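Local coordinates for protein beta-porphyranase A (Bacteroides plebeius, PDB 4AW7) that cleaves the red-seaweed polysaccharide porphyran, hydrolysing the beta-1,4 linkages between D-galactose and L-galactose-6-sulfate to give mostly a sulfated disaccharide, at residues M214-A219 / D252-Y257. Residues are numbered along the deposited sequence; the frame is centred on the assembly and turned at random.
Sequences MFIDRA and DMVEAY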
# COMPACT_ATOMS: atom_id res chain seq x y z
N MET A 214 11.38 -8.87 -13.98
CA MET A 214 12.27 -10.01 -13.83
C MET A 214 11.91 -10.82 -12.59
O MET A 214 11.87 -12.05 -12.63
CB MET A 214 13.72 -9.52 -13.81
CG MET A 214 14.77 -10.64 -13.72
SD MET A 214 15.18 -11.16 -12.06
CE MET A 214 16.27 -9.80 -11.57
N PHE A 215 11.59 -10.13 -11.48
CA PHE A 215 11.16 -10.83 -10.28
C PHE A 215 9.90 -11.64 -10.50
O PHE A 215 9.83 -12.83 -10.12
CB PHE A 215 10.96 -9.83 -9.12
CG PHE A 215 10.61 -10.49 -7.84
CD1 PHE A 215 11.58 -11.11 -7.08
CD2 PHE A 215 9.28 -10.54 -7.39
CE1 PHE A 215 11.25 -11.80 -5.94
CE2 PHE A 215 8.96 -11.23 -6.23
CZ PHE A 215 9.95 -11.87 -5.51
N ILE A 216 8.90 -11.02 -11.11
CA ILE A 216 7.66 -11.72 -11.39
C ILE A 216 7.91 -12.92 -12.29
O ILE A 216 7.37 -14.01 -12.06
CB ILE A 216 6.59 -10.77 -11.94
CG1 ILE A 216 6.19 -9.74 -10.86
CG2 ILE A 216 5.36 -11.54 -12.41
CD1 ILE A 216 5.31 -8.61 -11.35
N ASP A 217 8.74 -12.76 -13.31
CA ASP A 217 9.02 -13.86 -14.25
C ASP A 217 9.79 -15.00 -13.59
O ASP A 217 9.50 -16.17 -13.84
CB ASP A 217 9.82 -13.32 -15.44
CG ASP A 217 9.01 -12.46 -16.36
OD1 ASP A 217 7.75 -12.57 -16.38
OD2 ASP A 217 9.64 -11.70 -17.14
N ARG A 218 10.77 -14.70 -12.78
CA ARG A 218 11.75 -15.66 -12.32
C ARG A 218 11.42 -16.25 -10.94
O ARG A 218 11.73 -17.40 -10.66
CB ARG A 218 13.14 -15.02 -12.32
CG ARG A 218 14.34 -15.88 -12.02
CD ARG A 218 15.60 -15.14 -12.47
NE ARG A 218 16.79 -15.90 -12.14
CZ ARG A 218 17.87 -15.96 -12.91
NH1 ARG A 218 17.93 -15.30 -14.06
NH2 ARG A 218 18.91 -16.68 -12.50
N ALA A 219 10.79 -15.49 -10.06
CA ALA A 219 10.31 -15.96 -8.75
C ALA A 219 8.80 -15.91 -8.56
O ALA A 219 8.30 -16.52 -7.60
CB ALA A 219 10.99 -15.16 -7.63
N ASP A 252 -0.82 -0.55 -9.91
CA ASP A 252 -1.54 -1.04 -11.08
C ASP A 252 -0.63 -1.82 -12.02
O ASP A 252 -1.08 -2.79 -12.62
CB ASP A 252 -2.20 0.10 -11.86
CG ASP A 252 -3.52 0.56 -11.30
OD1 ASP A 252 -3.87 0.23 -10.14
OD2 ASP A 252 -4.28 1.26 -12.05
N MET A 253 0.63 -1.42 -12.17
CA MET A 253 1.49 -2.16 -13.10
C MET A 253 1.76 -3.57 -12.65
O MET A 253 1.81 -4.51 -13.44
CB MET A 253 2.79 -1.43 -13.38
CG MET A 253 3.48 -1.90 -14.65
SD MET A 253 4.80 -0.75 -15.14
CE MET A 253 5.18 -1.42 -16.78
N VAL A 254 2.00 -3.71 -11.34
CA VAL A 254 2.20 -5.06 -10.74
C VAL A 254 0.98 -5.93 -11.01
O VAL A 254 1.10 -7.07 -11.44
CB VAL A 254 2.58 -4.97 -9.26
CG1 VAL A 254 2.65 -6.34 -8.62
CG2 VAL A 254 3.87 -4.19 -9.08
N GLU A 255 -0.21 -5.40 -10.73
CA GLU A 255 -1.44 -6.16 -10.96
C GLU A 255 -1.61 -6.51 -12.44
O GLU A 255 -1.97 -7.64 -12.79
CB GLU A 255 -2.66 -5.34 -10.49
CG GLU A 255 -2.73 -5.13 -9.00
CD GLU A 255 -3.94 -4.29 -8.55
OE1 GLU A 255 -4.82 -3.99 -9.39
OE2 GLU A 255 -4.09 -3.95 -7.33
N ALA A 256 -1.40 -5.52 -13.31
CA ALA A 256 -1.62 -5.70 -14.74
C ALA A 256 -0.70 -6.77 -15.30
O ALA A 256 -1.16 -7.62 -16.09
CB ALA A 256 -1.42 -4.37 -15.45
N TYR A 257 0.57 -6.79 -14.89
CA TYR A 257 1.47 -7.83 -15.39
C TYR A 257 1.19 -9.18 -14.76
O TYR A 257 1.25 -10.20 -15.45
CB TYR A 257 2.92 -7.42 -15.24
CG TYR A 257 3.87 -8.36 -15.93
CD1 TYR A 257 3.79 -8.53 -17.30
CD2 TYR A 257 4.81 -9.08 -15.23
CE1 TYR A 257 4.62 -9.42 -17.95
CE2 TYR A 257 5.67 -9.97 -15.86
CZ TYR A 257 5.56 -10.15 -17.22
OH TYR A 257 6.42 -11.03 -17.90
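The phenol of Y257 reaches across from helix 245-262 and donates its proton to D217 OD1 in a short hydrogen bond, 2.5 Å from Y257 OH to the carboxylate oxygen. The hydroxyl is met by the syn lone pair of D217 OD1, on the side of OD2, while the carboxylate plane is turned 67° from the ring. D217 OD1 lies at the edge of the ring, near its plane, 3.4 Å from Y257 CE2. I216 runs alongside the same ring in the opposite sense: its CG2 approaches Y257 CD2 obliquely at 3.8 Å, and its CD1 comes up at the ring edge, 3.9 Å from Y257 CD2. Having CG of Y257 anti to the backbone N (chi1 -171°) extends the ring across the gap towards the helix of D217. The same I216 CD1 also makes a looser apolar contact with V254 CG1 at 4.4 Å.

With axes 11.4 Å apart and inclined by 35°, the two segments belong to successive outer helices of the catalytic (beta/alpha)8-type barrel, flanking strand 225-233 in the chain. From that parallel strand, F226 packs against both I216 and V254, joining the two helices to the barrel wall.

Further out, K261 forms a salt bridge with D217 OD1, so this oxygen serves both the tyrosine and an ammonium group, and K213 pairs with OD2; the two lysines would be expected to stabilise the carboxylate as an anion. The ring of Y257 also meets that of Y481 on strand 469-484.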